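Local structure of glutathione S-transferase (4IKH) at residues A[20-25]-A[44-49]; A[165-170]-A[210-215]. The protein probably acts as a glutathione transferase, joining glutathione to electrophilic substrates, and binds two glutathione molecules. All coordinates share one frame; numbering follows the deposited sequence.

Interaction 1 (A[20-25]-A[44-49]); sequences PEWIQL and GLPYEA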
loop_
_atom_site.group_PDB
_atom_site.type_symbol
_atom_site.label_atom_id
_atom_site.label_comp_id
_atom_site.label_asym_id
_atom_site.label_seq_id
_atom_site.Cartn_x
_atom_site.Cartn_y
_atom_site.Cartn_z
ATOM N N PRO A 20 -20.759 11.033 -20.099
ATOM C CA PRO A 20 -20.664 11.845 -18.879
ATOM C C PRO A 20 -21.506 11.312 -17.715
ATOM O O PRO A 20 -21.739 12.031 -16.737
ATOM C CB PRO A 20 -21.183 13.211 -19.336
ATOM C CG PRO A 20 -22.135 12.893 -20.426
ATOM C CD PRO A 20 -21.586 11.680 -21.130
ATOM N N GLU A 21 -21.943 10.063 -17.819
ATOM C CA GLU A 21 -22.738 9.436 -16.773
ATOM C C GLU A 21 -22.002 8.221 -16.232
ATOM O O GLU A 21 -22.337 7.695 -15.168
ATOM C CB GLU A 21 -24.099 9.017 -17.327
ATOM C CG GLU A 21 -24.990 10.179 -17.728
ATOM C CD GLU A 21 -25.849 10.674 -16.580
ATOM O OE1 GLU A 21 -26.364 9.831 -15.816
ATOM O OE2 GLU A 21 -26.013 11.905 -16.444
ATOM N N TRP A 22 -20.993 7.782 -16.979
ATOM C CA TRP A 22 -20.193 6.628 -16.592
ATOM C C TRP A 22 -18.913 7.045 -15.883
ATOM O O TRP A 22 -18.446 8.183 -16.016
ATOM C CB TRP A 22 -19.823 5.789 -17.816
ATOM C CG TRP A 22 -20.987 5.131 -18.508
ATOM C CD1 TRP A 22 -22.273 5.031 -18.052
ATOM C CD2 TRP A 22 -20.963 4.489 -19.787
ATOM N NE1 TRP A 22 -23.049 4.366 -18.974
ATOM C CE2 TRP A 22 -22.267 4.021 -20.046
ATOM C CE3 TRP A 22 -19.964 4.263 -20.738
ATOM C CZ2 TRP A 22 -22.594 3.331 -21.218
ATOM C CZ3 TRP A 22 -20.295 3.584 -21.905
ATOM C CH2 TRP A 22 -21.598 3.131 -22.134
ATOM N N ILE A 23 -18.357 6.101 -15.135
ATOM C CA ILE A 23 -17.066 6.252 -14.483
ATOM C C ILE A 23 -15.980 6.614 -15.499
ATOM O O ILE A 23 -15.816 5.924 -16.514
ATOM C CB ILE A 23 -16.693 4.939 -13.766
ATOM C CG1 ILE A 23 -17.666 4.680 -12.612
ATOM C CG2 ILE A 23 -15.249 4.969 -13.278
ATOM C CD1 ILE A 23 -17.515 3.308 -11.974
ATOM N N GLN A 24 -15.254 7.697 -15.233
ATOM C CA GLN A 24 -14.142 8.110 -16.087
ATOM C C GLN A 24 -12.835 7.486 -15.612
ATOM O O GLN A 24 -12.500 7.547 -14.425
ATOM C CB GLN A 24 -14.004 9.634 -16.094
ATOM C CG GLN A 24 -15.241 10.359 -16.567
ATOM C CD GLN A 24 -15.492 10.157 -18.048
ATOM O OE1 GLN A 24 -14.677 10.554 -18.886
ATOM N NE2 GLN A 24 -16.625 9.534 -18.382
ATOM N N LEU A 25 -12.093 6.892 -16.541
ATOM C CA LEU A 25 -10.839 6.232 -16.197
ATOM C C LEU A 25 -9.664 6.919 -16.867
ATOM O O LEU A 25 -9.571 6.966 -18.097
ATOM C CB LEU A 25 -10.873 4.749 -16.584
ATOM C CG LEU A 25 -9.581 3.947 -16.403
ATOM C CD1 LEU A 25 -9.119 3.975 -14.954
ATOM C CD2 LEU A 25 -9.762 2.515 -16.872
ATOM N N GLY A 44 -18.561 -5.524 -14.415
ATOM C CA GLY A 44 -19.546 -5.124 -15.404
ATOM C C GLY A 44 -20.117 -3.736 -15.201
ATOM O O GLY A 44 -21.245 -3.463 -15.615
ATOM N N LEU A 45 -19.349 -2.863 -14.555
ATOM C CA LEU A 45 -19.739 -1.463 -14.417
ATOM C C LEU A 45 -19.369 -0.699 -15.680
ATOM O O LEU A 45 -18.265 -0.847 -16.196
ATOM C CB LEU A 45 -19.064 -0.824 -13.204
ATOM C CG LEU A 45 -19.847 -0.880 -11.895
ATOM C CD1 LEU A 45 -19.005 -0.354 -10.747
ATOM C CD2 LEU A 45 -21.125 -0.075 -12.029
ATOM N N PRO A 46 -20.303 0.116 -16.192
ATOM C CA PRO A 46 -20.003 0.909 -17.387
ATOM C C PRO A 46 -18.984 1.994 -17.061
ATOM O O PRO A 46 -19.060 2.613 -15.991
ATOM C CB PRO A 46 -21.357 1.531 -17.741
ATOM C CG PRO A 46 -22.104 1.568 -16.450
ATOM C CD PRO A 46 -21.672 0.345 -15.697
ATOM N N TYR A 47 -18.031 2.203 -17.964
ATOM C CA TYR A 47 -17.002 3.209 -17.756
ATOM C C TYR A 47 -16.437 3.703 -19.082
ATOM O O TYR A 47 -16.615 3.066 -20.121
ATOM C CB TYR A 47 -15.869 2.653 -16.881
ATOM C CG TYR A 47 -14.969 1.656 -17.584
ATOM C CD1 TYR A 47 -15.334 0.320 -17.690
ATOM C CD2 TYR A 47 -13.752 2.054 -18.141
ATOM C CE1 TYR A 47 -14.522 -0.595 -18.327
ATOM C CE2 TYR A 47 -12.929 1.143 -18.785
ATOM C CZ TYR A 47 -13.322 -0.181 -18.870
ATOM O OH TYR A 47 -12.523 -1.109 -19.498
ATOM N N GLU A 48 -15.745 4.840 -19.028
ATOM C CA GLU A 48 -15.080 5.412 -20.193
ATOM C C GLU A 48 -13.591 5.558 -19.915
ATOM O O GLU A 48 -13.198 6.049 -18.859
ATOM C CB GLU A 48 -15.679 6.779 -20.531
ATOM C CG GLU A 48 -14.885 7.563 -21.561
ATOM C CD GLU A 48 -15.586 8.837 -21.987
ATOM O OE1 GLU A 48 -16.610 9.197 -21.361
ATOM O OE2 GLU A 48 -15.112 9.469 -22.955
ATOM N N ALA A 49 -12.761 5.141 -20.863
ATOM C CA ALA A 49 -11.320 5.134 -20.638
ATOM C C ALA A 49 -10.582 6.214 -21.419
ATOM O O ALA A 49 -10.819 6.414 -22.609
ATOM C CB ALA A 49 -10.739 3.763 -20.948
#
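Ile23 to Leu25 and Tyr47 to Ala49 run side by side as parallel strands, their directions 20° apart, with Glu48 N bonded to Ile23 O at 2.7 Å and Leu25 N to Glu48 O at 2.7 Å. Just before the pairing begins, the Trp22 and Pro46 side chains cross at about a right angle. Pro46 CB sits 3.4 Å from the centroid of the five-membered ring of Trp22, almost on the ring normal, a CH-pi contact over one face; Phe19 also stacks on this indole. An alanine in place of Trp22 would probably leave the pyrrolidine of Pro46 without its flat cover and Phe19 without its stacking partner.

Gln24 and Glu48 lie alongside each other, their amide and carboxylate planes 80° apart. Glu48 is extended, its CG anti to the backbone N (chi1 169°), whereas Gln24 is bent at chi2, which turns its amide back toward the start of its own strand. There Gln24 NE2 gives to Glu48 OE1 at 3.0 Å, arriving from above the carboxylate plane, and to Trp22 O. His50 meets Gln24 OE1, while Phe19 N bonds to Glu48 OE1 and Gln18 N to Glu48 OE2, so this buried polar pair ties the preceding loop to the strands.

The face carrying Ile23, Leu25, Tyr47 and Ala49 is largely apolar: Leu25 CD2 lies 3.9 Å from Tyr47 CE2, and Ile23 CD1 reaches Leu45 CD1 at 4.1 Å. Leu40 of helix 31-43 packs on both Ile23 and Tyr47, and Glu41 binds the Tyr47 hydroxyl. Strand 23-27, helix 31-43 and strand 47-51 form the beta-alpha-beta unit that opens the thioredoxin-like N-terminal domain of glutathione transferases.

Interaction 2 (A[165-170]-A[210-215]); sequences VLDKHL and FPEVKR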
loop_
_atom_site.group_PDB
_atom_site.type_symbol
_atom_site.label_atom_id
_atom_site.label_comp_id
_atom_site.label_asym_id
_atom_site.label_seq_id
_atom_site.Cartn_x
_atom_site.Cartn_y
_atom_site.Cartn_z
ATOM N N VAL A 165 7.004 -15.850 -0.684
ATOM C CA VAL A 165 5.965 -15.695 0.319
ATOM C C VAL A 165 4.635 -16.027 -0.337
ATOM O O VAL A 165 3.818 -16.787 0.201
ATOM C CB VAL A 165 5.922 -14.254 0.883
ATOM C CG1 VAL A 165 4.615 -14.010 1.621
ATOM C CG2 VAL A 165 7.105 -14.008 1.805
ATOM N N LEU A 166 4.434 -15.464 -1.521
ATOM C CA LEU A 166 3.207 -15.689 -2.263
ATOM C C LEU A 166 3.105 -17.149 -2.743
ATOM O O LEU A 166 2.018 -17.745 -2.745
ATOM C CB LEU A 166 3.169 -14.750 -3.461
ATOM C CG LEU A 166 1.836 -14.747 -4.203
ATOM C CD1 LEU A 166 0.767 -14.115 -3.331
ATOM C CD2 LEU A 166 1.975 -13.999 -5.524
ATOM N N ASP A 167 4.233 -17.720 -3.153
ATOM C CA ASP A 167 4.234 -19.105 -3.643
ATOM C C ASP A 167 3.847 -20.078 -2.537
ATOM O O ASP A 167 3.008 -20.963 -2.742
ATOM C CB ASP A 167 5.589 -19.476 -4.234
ATOM C CG ASP A 167 5.566 -20.826 -4.951
ATOM O OD1 ASP A 167 4.969 -20.908 -6.048
ATOM O OD2 ASP A 167 6.156 -21.794 -4.421
ATOM N N LYS A 168 4.456 -19.915 -1.366
ATOM C CA LYS A 168 4.110 -20.726 -0.206
ATOM C C LYS A 168 2.621 -20.595 0.107
ATOM O O LYS A 168 1.962 -21.569 0.427
ATOM C CB LYS A 168 4.939 -20.283 1.000
ATOM C CG LYS A 168 4.557 -20.942 2.319
ATOM C CD LYS A 168 5.357 -22.210 2.556
ATOM C CE LYS A 168 5.322 -22.631 4.023
ATOM N NZ LYS A 168 5.925 -21.590 4.915
ATOM N N HIS A 169 2.085 -19.386 -0.010
ATOM C CA HIS A 169 0.690 -19.134 0.352
ATOM C C HIS A 169 -0.316 -19.769 -0.613
ATOM O O HIS A 169 -1.388 -20.188 -0.203
ATOM C CB HIS A 169 0.433 -17.628 0.427
ATOM C CG HIS A 169 -1.014 -17.266 0.573
ATOM N ND1 HIS A 169 -1.695 -17.379 1.770
ATOM C CD2 HIS A 169 -1.910 -16.790 -0.324
ATOM C CE1 HIS A 169 -2.945 -16.986 1.603
ATOM N NE2 HIS A 169 -3.105 -16.623 0.340
ATOM N N LEU A 170 0.026 -19.805 -1.895
ATOM C CA LEU A 170 -0.906 -20.250 -2.926
ATOM C C LEU A 170 -0.969 -21.774 -3.003
ATOM O O LEU A 170 -1.843 -22.336 -3.685
ATOM C CB LEU A 170 -0.535 -19.653 -4.291
ATOM C CG LEU A 170 -0.784 -18.148 -4.452
ATOM C CD1 LEU A 170 -0.150 -17.649 -5.748
ATOM C CD2 LEU A 170 -2.280 -17.882 -4.450
ATOM N N PHE A 210 8.622 -20.837 -8.820
ATOM C CA PHE A 210 7.425 -20.495 -8.066
ATOM C C PHE A 210 6.230 -20.988 -8.836
ATOM O O PHE A 210 5.457 -20.190 -9.364
ATOM C CB PHE A 210 7.353 -18.977 -7.813
ATOM C CG PHE A 210 8.589 -18.429 -7.177
ATOM C CD1 PHE A 210 8.845 -18.655 -5.831
ATOM C CD2 PHE A 210 9.512 -17.716 -7.927
ATOM C CE1 PHE A 210 10.001 -18.170 -5.245
ATOM C CE2 PHE A 210 10.668 -17.227 -7.348
ATOM C CZ PHE A 210 10.911 -17.453 -6.003
ATOM N N PRO A 211 6.075 -22.325 -8.901
ATOM C CA PRO A 211 5.041 -22.968 -9.710
ATOM C C PRO A 211 3.634 -22.535 -9.331
ATOM O O PRO A 211 2.784 -22.466 -10.226
ATOM C CB PRO A 211 5.197 -24.462 -9.387
ATOM C CG PRO A 211 6.492 -24.622 -8.715
ATOM C CD PRO A 211 6.835 -23.297 -8.093
ATOM N N GLU A 212 3.383 -22.283 -8.045
ATOM C CA GLU A 212 2.041 -21.896 -7.612
ATOM C C GLU A 212 1.682 -20.517 -8.148
ATOM O O GLU A 212 0.560 -20.296 -8.621
ATOM C CB GLU A 212 1.905 -21.908 -6.082
ATOM C CG GLU A 212 2.480 -23.143 -5.390
ATOM C CD GLU A 212 1.673 -24.409 -5.641
ATOM O OE1 GLU A 212 0.534 -24.308 -6.157
ATOM O OE2 GLU A 212 2.181 -25.506 -5.299
ATOM N N VAL A 213 2.643 -19.598 -8.064
ATOM C CA VAL A 213 2.496 -18.249 -8.613
ATOM C C VAL A 213 2.230 -18.304 -10.121
ATOM O O VAL A 213 1.334 -17.621 -10.629
ATOM C CB VAL A 213 3.764 -17.405 -8.350
ATOM C CG1 VAL A 213 3.697 -16.078 -9.082
ATOM C CG2 VAL A 213 3.956 -17.177 -6.857
ATOM N N LYS A 214 3.018 -19.113 -10.826
ATOM C CA LYS A 214 2.816 -19.332 -12.265
ATOM C C LYS A 214 1.456 -19.963 -12.568
ATOM O O LYS A 214 0.780 -19.551 -13.509
ATOM C CB LYS A 214 3.934 -20.181 -12.871
ATOM C CG LYS A 214 5.046 -19.379 -13.544
ATOM C CD LYS A 214 6.164 -20.296 -14.053
ATOM C CE LYS A 214 5.802 -20.970 -15.377
ATOM N NZ LYS A 214 6.633 -22.189 -15.683
ATOM N N ARG A 215 1.051 -20.946 -11.767
ATOM C CA ARG A 215 -0.257 -21.571 -11.944
ATOM C C ARG A 215 -1.384 -20.536 -11.898
ATOM O O ARG A 215 -2.200 -20.459 -12.823
ATOM C CB ARG A 215 -0.503 -22.664 -10.896
ATOM C CG ARG A 215 -1.943 -23.174 -10.883
ATOM C CD ARG A 215 -2.186 -24.247 -9.816
ATOM N NE ARG A 215 -1.721 -23.828 -8.489
ATOM C CZ ARG A 215 -2.483 -23.218 -7.584
ATOM N NH1 ARG A 215 -3.758 -22.949 -7.855
ATOM N NH2 ARG A 215 -1.972 -22.878 -6.402
#
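Asp167 OD1 reaches from helix 150-170 to the start of helix 211-220, where it accepts Glu212 N at 2.9 Å, nearly along its own C-O axis but bent at the hydrogen (131°), and Val213 N in a weak bond of 3.3 Å. With CG anti to the backbone N (chi1 -171°), the Asp167 carboxylate swings out to these two first-turn amides, and its negative charge probably interacts favourably with the helix dipole. Around this grip the packing is close: Glu212 CB lies 3.2 Å from Asp167 OD1, and Asp167 CB meets the edge of the Phe210 ring, 3.7 Å from its CD1. Phe210 itself occupies the N-cap position, immediately ahead of Pro211.

One turn further along the first helix, Leu170 CB rests against Glu212 CB at 3.8 Å. Leu170 O also receives a weak bond from Arg215 NH2, at 2.8 Å but strongly bent. The guanidinium is steadied from within its own helix, since Arg215 NE and NH2 both converge on Glu212 OE1, a side-on salt bridge with its shorter arm from NH2 at 2.9 Å. Arg173 O takes Arg215 NH1 as well, so the guanidinium is held mainly by Glu212 and Arg173.

On the inner side, the Leu166 and Val213 side chains cross at about a right angle, Leu166 CD2 lying 4.0 Å from Val213 CG2. Leu163, one turn earlier in helix 150-170, adds to the packing on Phe210 and Val213. The short segments cross at 76°, with helix 183-196 packed against both: Ile192 touches Leu166 and Val213, Thr188 adjoins Leu166, and Phe189 meets Leu170.

From the N terminus, strand 23-27 leads into helix 31-43, and interaction 1 closes this first loop when strand 47-51 returns beside it. The chain then completes the four-stranded sheet and enters the helical domain. Interaction 2 closes a longer loop there, bringing the start of helix 211-220 back to the last turns of helix 150-170 after the intervening helix 183-196. The two closures follow in series, neither nested nor crossed. Their centres lie 34 Å apart on opposite sides of the chain's centre, without touching: 20-25 with 44-49 ties together parts of the thioredoxin-like domain, 165-170 with 210-215 parts of the helical one.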